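Local coordinates for protein 2-Keto-3-deoxy-(6-phospho-)gluconate aldolase (PDB 2R91) that is an aldolase of the dihydrodipicolinate synthetase family, with a TIM-barrel fold and four chains in the assembly, at residues Ser106-Gln109 with Ile110-Phe114; Leu48-Gln51 with Glu52-Leu56; Phe183-Ala187 with Val188-Gly192. All coordinates share one frame; numbering follows the deposited sequence.

In the fold
Along the chain the order is contact 2 (48-56), contact 1 (106-114) and contact 3 (183-192), all on the helical layer around the eight-stranded parallel barrel of a TIM-barrel protein. Contacts 1 and 2 are equivalent events: each starts a barrel helix, 107-120 and 50-63, with a serine capping box. Contact 3 is the counterpart at the other end of a helix, where 182-187 stops and the chain turns toward strand 192-193. The centres of contacts 1 and 2 lie about 24 Å apart, those of 1 and 3 about 30 Å, and those of 2 and 3 about 32 Å, across the chain's centre. Contacts 1 and 3 also meet other subunits, the second and the third respectively.

Contact 1: residues Ser106-Gln109 with Ile110-Phe114; sequences SERQ and IAKYF
Lys112 N reaches back one turn to Arg108 O at 3.0 Å, matched by Ala111 N on Glu107 O at 3.0 Å; with Ile110 N on Ser106 O and Tyr113 N on Gln109 O, these bonds form the first turns of helix 107-120. Ser106 and Gln109 close its start reciprocally. Ser106 OG accepts from Gln109 N at 3.0 Å, and the extended Gln109 side chain runs back along the first turn so that OE1 takes the N-H of Ser106 at 2.9 Å, the donor tilted 20° from the amide's carbonyl plane. Its direction is set by CG lying beside Gln109's own N (chi1 -70°). The other end of the amide, NE2, donates to Tyr263 O of the second subunit, so the group is fixed from both ends. Next along the helix, Ile110 lays CG1 against Ser106 O at 3.4 Å, while its CG2 meets the Phe114 ring at the edge. Lys112 rests CB on Arg108 O and passes CD by the Arg108 guanidinium, 4.2 Å from NH1. Both cations go on to the second subunit: Arg108 NE makes a salt bridge with Glu269 there, and Lys112 a cation-pi contact with Tyr263. Tyr113 OH turns instead to Ser96. The Ser106-Gln109 pair is a capping box, opening the helix of the beta-alpha-beta unit between barrel strands 93-96 and 125-129.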
loop_
_atom_site.group_PDB
_atom_site.type_symbol
_atom_site.label_atom_id
_atom_site.label_comp_id
_atom_site.label_asym_id
_atom_site.label_seq_id
_atom_site.Cartn_x
_atom_site.Cartn_y
_atom_site.Cartn_z
ATOM N N SER A 106 0.510 4.317 19.509
ATOM C CA SER A 106 -0.636 5.216 19.608
ATOM C C SER A 106 -0.248 6.649 19.296
ATOM O O SER A 106 0.927 7.024 19.381
ATOM C CB SER A 106 -1.267 5.133 21.011
ATOM O OG SER A 106 -0.439 5.776 21.948
ATOM N N GLU A 107 -1.228 7.471 18.926
ATOM C CA GLU A 107 -0.978 8.899 18.784
ATOM C C GLU A 107 -0.407 9.497 20.072
ATOM O O GLU A 107 0.461 10.377 20.014
ATOM C CB GLU A 107 -2.266 9.642 18.374
ATOM C CG GLU A 107 -2.706 9.277 16.935
ATOM C CD GLU A 107 -3.935 10.070 16.404
ATOM O OE1 GLU A 107 -4.372 9.765 15.265
ATOM O OE2 GLU A 107 -4.459 10.981 17.115
ATOM N N ARG A 108 -0.897 9.049 21.235
ATOM C CA ARG A 108 -0.364 9.576 22.504
ATOM C C ARG A 108 1.137 9.272 22.634
ATOM O O ARG A 108 1.904 10.120 23.048
ATOM C CB ARG A 108 -1.122 9.041 23.747
ATOM C CG ARG A 108 -0.648 9.722 25.055
ATOM C CD ARG A 108 -1.275 9.108 26.332
ATOM N NE ARG A 108 -0.726 7.770 26.534
ATOM C CZ ARG A 108 0.427 7.517 27.134
ATOM N NH1 ARG A 108 1.137 8.510 27.636
ATOM N NH2 ARG A 108 0.874 6.258 27.211
ATOM N N GLN A 109 1.547 8.062 22.252
ATOM C CA GLN A 109 2.969 7.705 22.351
ATOM C C GLN A 109 3.859 8.555 21.450
ATOM O O GLN A 109 4.922 9.036 21.874
ATOM C CB GLN A 109 3.171 6.213 22.087
ATOM C CG GLN A 109 2.617 5.317 23.226
ATOM C CD GLN A 109 2.593 3.856 22.827
ATOM O OE1 GLN A 109 2.267 3.528 21.681
ATOM N NE2 GLN A 109 2.898 2.955 23.782
ATOM N N ILE A 110 3.430 8.736 20.201
ATOM C CA ILE A 110 4.183 9.577 19.259
ATOM C C ILE A 110 4.297 11.017 19.782
ATOM O O ILE A 110 5.349 11.637 19.694
ATOM C CB ILE A 110 3.517 9.626 17.841
ATOM C CG1 ILE A 110 3.280 8.227 17.264
ATOM C CG2 ILE A 110 4.355 10.478 16.883
ATOM C CD1 ILE A 110 4.484 7.386 17.353
ATOM N N ALA A 111 3.201 11.554 20.287
ATOM C CA ALA A 111 3.182 12.947 20.762
ATOM C C ALA A 111 4.081 13.142 21.959
ATOM O O ALA A 111 4.780 14.131 22.033
ATOM C CB ALA A 111 1.742 13.385 21.122
ATOM N N LYS A 112 4.025 12.215 22.915
ATOM C CA LYS A 112 4.867 12.292 24.109
ATOM C C LYS A 112 6.332 12.290 23.718
ATOM O O LYS A 112 7.109 13.090 24.241
ATOM C CB LYS A 112 4.589 11.114 25.080
ATOM C CG LYS A 112 5.467 11.163 26.345
ATOM C CD LYS A 112 4.993 10.184 27.415
ATOM C CE LYS A 112 5.933 10.156 28.642
ATOM N NZ LYS A 112 6.170 11.510 29.217
ATOM N N TYR A 113 6.708 11.391 22.807
ATOM C CA TYR A 113 8.077 11.354 22.276
ATOM C C TYR A 113 8.580 12.721 21.811
ATOM O O TYR A 113 9.635 13.200 22.249
ATOM C CB TYR A 113 8.186 10.362 21.103
ATOM C CG TYR A 113 9.593 10.332 20.511
ATOM C CD1 TYR A 113 10.647 9.689 21.198
ATOM C CD2 TYR A 113 9.882 10.971 19.286
ATOM C CE1 TYR A 113 11.945 9.660 20.684
ATOM C CE2 TYR A 113 11.143 10.943 18.761
ATOM C CZ TYR A 113 12.188 10.290 19.460
ATOM O OH TYR A 113 13.459 10.260 18.932
ATOM N N PHE A 114 7.844 13.338 20.886
ATOM C CA PHE A 114 8.251 14.655 20.375
ATOM C C PHE A 114 8.172 15.737 21.430
ATOM O O PHE A 114 9.057 16.549 21.514
ATOM C CB PHE A 114 7.457 15.056 19.099
ATOM C CG PHE A 114 7.935 14.330 17.851
ATOM C CD1 PHE A 114 9.085 14.732 17.205
ATOM C CD2 PHE A 114 7.219 13.262 17.336
ATOM C CE1 PHE A 114 9.559 14.074 16.064
ATOM C CE2 PHE A 114 7.676 12.590 16.205
ATOM C CZ PHE A 114 8.859 13.010 15.558
#

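Contact 2: residues Leu48-Gln51 with Glu52-Leu56; sequences LSLQ and EKMEL
From extended angles at Leu48 and Ser49 the backbone swings into helix 50-63, Lys53 N, Met54 N and Glu55 N donating back to Ser49 O, Leu50 O and Gln51 O. Ser49 holds OG between its own backbone N and carbonyl carbon (chi1 63°), where it accepts from Glu52 N at 3.2 Å. Glu52 returns the favour: OE1 takes the N-H of Ser49 at 2.9 Å, on the anti side of the carboxylate and 31° out of its plane. This completes a capping box, and the carboxylate is held a second time, because OE2 forms a salt bridge with Arg259. Lys53 runs its chain back beside the incoming segment. Its CG packs on Leu48 CB at 3.9 Å, and a bend at the last torsion brings NZ to Leu48 O at 3.0 Å, with weak bonds to Gly45 O and Ala72 O besides. Leu48 also sends CD1 to Leu56 CD2, 3.7 Å away, the two side chains crossing at about a right angle. On another side of the helix, Leu50 CD1 touches Met54 CG, one turn on, at 4.1 Å. The helix belongs to the beta-alpha-beta unit between strands 35-38 and 67-70; Leu50, Lys53 and Met54 lie on Leu82 of helix 76-88, while Glu52 and Glu55 pack on Leu16 of strand 15-16.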
loop_
_atom_site.group_PDB
_atom_site.type_symbol
_atom_site.label_atom_id
_atom_site.label_comp_id
_atom_site.label_asym_id
_atom_site.label_seq_id
_atom_site.Cartn_x
_atom_site.Cartn_y
_atom_site.Cartn_z
ATOM N N LEU A 48 23.252 3.493 13.901
ATOM C CA LEU A 48 24.379 4.013 14.715
ATOM C C LEU A 48 24.030 3.979 16.184
ATOM O O LEU A 48 22.902 4.336 16.553
ATOM C CB LEU A 48 24.719 5.451 14.321
ATOM C CG LEU A 48 25.030 5.686 12.833
ATOM C CD1 LEU A 48 25.309 7.166 12.601
ATOM C CD2 LEU A 48 26.224 4.832 12.406
ATOM N N SER A 49 24.987 3.581 17.036
ATOM C CA SER A 49 24.721 3.610 18.482
ATOM C C SER A 49 24.710 5.058 18.969
ATOM O O SER A 49 25.105 5.990 18.250
ATOM C CB SER A 49 25.786 2.836 19.259
ATOM O OG SER A 49 27.028 3.442 19.078
ATOM N N LEU A 50 24.259 5.259 20.197
ATOM C CA LEU A 50 24.307 6.603 20.758
ATOM C C LEU A 50 25.748 7.158 20.713
ATOM O O LEU A 50 25.947 8.300 20.323
ATOM C CB LEU A 50 23.709 6.622 22.176
ATOM C CG LEU A 50 24.049 7.814 23.079
ATOM C CD1 LEU A 50 23.437 9.064 22.464
ATOM C CD2 LEU A 50 23.498 7.560 24.499
ATOM N N GLN A 51 26.761 6.349 21.047
ATOM C CA GLN A 51 28.108 6.886 21.083
ATOM C C GLN A 51 28.616 7.235 19.700
ATOM O O GLN A 51 29.319 8.233 19.508
ATOM C CB GLN A 51 29.062 5.924 21.777
ATOM C CG GLN A 51 28.785 5.795 23.302
ATOM C CD GLN A 51 29.617 4.676 23.916
ATOM O OE1 GLN A 51 30.790 4.496 23.570
ATOM N NE2 GLN A 51 29.032 3.947 24.829
ATOM N N GLU A 52 28.250 6.414 18.720
ATOM C CA GLU A 52 28.581 6.722 17.324
ATOM C C GLU A 52 27.943 8.047 16.885
ATOM O O GLU A 52 28.582 8.855 16.232
ATOM C CB GLU A 52 28.184 5.533 16.427
ATOM C CG GLU A 52 29.151 4.361 16.567
ATOM C CD GLU A 52 28.646 3.023 16.005
ATOM O OE1 GLU A 52 27.436 2.861 15.712
ATOM O OE2 GLU A 52 29.483 2.102 15.884
ATOM N N LYS A 53 26.703 8.305 17.288
ATOM C CA LYS A 53 26.066 9.575 16.958
ATOM C C LYS A 53 26.724 10.763 17.666
ATOM O O LYS A 53 26.783 11.880 17.133
ATOM C CB LYS A 53 24.578 9.539 17.289
ATOM C CG LYS A 53 23.743 8.537 16.425
ATOM C CD LYS A 53 22.253 8.883 16.555
ATOM C CE LYS A 53 21.382 7.956 15.642
ATOM N NZ LYS A 53 21.036 6.684 16.339
ATOM N N MET A 54 27.200 10.523 18.888
ATOM C CA MET A 54 27.995 11.544 19.587
ATOM C C MET A 54 29.287 11.815 18.849
ATOM O O MET A 54 29.676 12.944 18.708
ATOM C CB MET A 54 28.313 11.058 21.008
ATOM C CG MET A 54 27.061 10.915 21.865
ATOM S SD MET A 54 27.403 10.294 23.542
ATOM C CE MET A 54 28.411 11.656 24.160
ATOM N N GLU A 55 29.981 10.769 18.409
ATOM C CA GLU A 55 31.226 10.957 17.661
ATOM C C GLU A 55 30.967 11.740 16.377
ATOM O O GLU A 55 31.719 12.628 15.980
ATOM C CB GLU A 55 31.856 9.620 17.304
ATOM C CG GLU A 55 32.364 8.874 18.506
ATOM C CD GLU A 55 32.544 7.390 18.245
ATOM O OE1 GLU A 55 32.772 7.012 17.091
ATOM O OE2 GLU A 55 32.426 6.594 19.187
ATOM N N LEU A 56 29.870 11.398 15.724
ATOM C CA LEU A 56 29.496 12.043 14.491
ATOM C C LEU A 56 29.110 13.515 14.732
ATOM O O LEU A 56 29.502 14.405 13.981
ATOM C CB LEU A 56 28.365 11.189 13.872
ATOM C CG LEU A 56 27.756 11.602 12.551
ATOM C CD1 LEU A 56 28.856 11.497 11.431
ATOM C CD2 LEU A 56 26.560 10.667 12.277
#

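Contact 3: residues Phe183-Ala187 with Val188-Gly192; sequences FASFA and VRLDG
The Phe186 ring leans obliquely toward Gly192, its CE1 4.3 Å from Gly192 CA, and is covered further by Arg209 and Val212 of helix 202-213. The second flat group, the Arg189 guanidinium, is met at its edge by a water lying in its plane, 3.0 Å from NE. That water donates to Phe186 O, linking the arginine chain to the last turn of helix 182-187. Phe186 O has a second donor, Arg189 N, at 3.0 Å, approaching from well above the carbonyl plane rather than along a lone pair. Beyond NE, Arg189 NH1 makes a salt bridge with Glu218 of the third subunit. Where the helix ends, Arg189 takes a positive phi of 56°, and this carries Leu190 N back to Ser185 O at 3.0 Å. Leu190 CD1 then comes within 3.6 Å of Ser185 OG, while that hydroxyl is engaged with Leu181 O one turn earlier. Val188 N still makes a regular helical bond to Ala184 O. The Val188 side chain puts CG2 between its own N and carbonyl carbon, 3.4 Å from Ala184 O, a close fit over the end of the helix. Val188 also packs on Phe183 of the third subunit, and Phe183 in turn on Val188 there, so the turn is part of a subunit interface. Positive phi at Arg189, with the nested bonds from Arg189 N and Leu190 N, defines a Schellman motif, ending the helix just before the barrel's last strand, 192-193.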
loop_
_atom_site.group_PDB
_atom_site.type_symbol
_atom_site.label_atom_id
_atom_site.label_comp_id
_atom_site.label_asym_id
_atom_site.label_seq_id
_atom_site.Cartn_x
_atom_site.Cartn_y
_atom_site.Cartn_z
ATOM N N PHE A 183 14.754 20.340 -7.991
ATOM C CA PHE A 183 14.222 21.367 -8.881
ATOM C C PHE A 183 12.861 21.871 -8.400
ATOM O O PHE A 183 12.690 23.062 -8.129
ATOM C CB PHE A 183 14.203 20.790 -10.314
ATOM C CG PHE A 183 13.250 21.462 -11.252
ATOM C CD1 PHE A 183 13.194 22.848 -11.350
ATOM C CD2 PHE A 183 12.458 20.687 -12.101
ATOM C CE1 PHE A 183 12.299 23.474 -12.256
ATOM C CE2 PHE A 183 11.570 21.297 -13.017
ATOM C CZ PHE A 183 11.501 22.659 -13.103
ATOM N N ALA A 184 11.898 20.972 -8.257
ATOM C CA ALA A 184 10.558 21.343 -7.845
ATOM C C ALA A 184 10.500 22.082 -6.495
ATOM O O ALA A 184 9.758 23.061 -6.340
ATOM C CB ALA A 184 9.664 20.116 -7.812
ATOM N N SER A 185 11.278 21.613 -5.520
ATOM C CA SER A 185 11.357 22.310 -4.210
ATOM C C SER A 185 11.803 23.773 -4.325
ATOM O O SER A 185 11.241 24.647 -3.690
ATOM C CB SER A 185 12.340 21.562 -3.289
ATOM O OG SER A 185 11.883 20.250 -3.060
ATOM N N PHE A 186 12.863 24.036 -5.074
ATOM C CA PHE A 186 13.274 25.439 -5.287
ATOM C C PHE A 186 12.208 26.244 -6.046
ATOM O O PHE A 186 11.901 27.406 -5.706
ATOM C CB PHE A 186 14.613 25.485 -5.994
ATOM C CG PHE A 186 15.769 24.957 -5.150
ATOM C CD1 PHE A 186 15.929 25.360 -3.820
ATOM C CD2 PHE A 186 16.696 24.088 -5.702
ATOM C CE1 PHE A 186 17.019 24.864 -3.044
ATOM C CE2 PHE A 186 17.771 23.593 -4.950
ATOM C CZ PHE A 186 17.926 23.996 -3.623
ATOM N N ALA A 187 11.629 25.610 -7.061
ATOM C CA ALA A 187 10.555 26.245 -7.863
ATOM C C ALA A 187 9.351 26.682 -7.030
ATOM O O ALA A 187 8.733 27.745 -7.276
ATOM C CB ALA A 187 10.124 25.289 -8.955
ATOM N N VAL A 188 8.989 25.885 -6.031
ATOM C CA VAL A 188 7.842 26.252 -5.212
ATOM C C VAL A 188 8.274 27.028 -3.969
ATOM O O VAL A 188 7.438 27.375 -3.128
ATOM C CB VAL A 188 6.922 25.047 -4.821
ATOM C CG1 VAL A 188 6.348 24.348 -6.067
ATOM C CG2 VAL A 188 7.657 24.042 -3.876
ATOM N N ARG A 189 9.561 27.326 -3.879
ATOM C CA ARG A 189 10.120 28.065 -2.732
ATOM C C ARG A 189 9.857 27.424 -1.364
ATOM O O ARG A 189 9.368 28.073 -0.416
ATOM C CB ARG A 189 9.711 29.568 -2.744
ATOM C CG ARG A 189 10.073 30.231 -4.063
ATOM C CD ARG A 189 10.171 31.747 -3.973
ATOM N NE ARG A 189 10.695 32.286 -5.232
ATOM C CZ ARG A 189 10.566 33.558 -5.632
ATOM N NH1 ARG A 189 9.925 34.448 -4.863
ATOM N NH2 ARG A 189 11.081 33.939 -6.801
ATOM N N LEU A 190 10.173 26.135 -1.269
ATOM C CA LEU A 190 10.370 25.525 0.042
ATOM C C LEU A 190 11.582 26.242 0.641
ATOM O O LEU A 190 12.291 26.961 -0.064
ATOM C CB LEU A 190 10.637 24.021 -0.101
ATOM C CG LEU A 190 9.426 23.186 -0.558
ATOM C CD1 LEU A 190 9.824 21.734 -0.448
ATOM C CD2 LEU A 190 8.206 23.488 0.328
ATOM N N ASP A 191 11.854 26.037 1.931
ATOM C CA ASP A 191 13.027 26.675 2.511
ATOM C C ASP A 191 14.323 26.051 2.024
ATOM O O ASP A 191 15.387 26.618 2.186
ATOM C CB ASP A 191 12.918 26.627 4.013
ATOM C CG ASP A 191 11.760 27.429 4.483
ATOM O OD1 ASP A 191 11.892 28.663 4.505
ATOM O OD2 ASP A 191 10.697 26.850 4.744
ATOM N N GLY A 192 14.241 24.857 1.440
ATOM C CA GLY A 192 15.434 24.225 0.940
ATOM C C GLY A 192 15.206 22.763 0.622
ATOM O O GLY A 192 14.050 22.258 0.617
HETATM O O HOH W 1 11.795 30.031 -6.833
#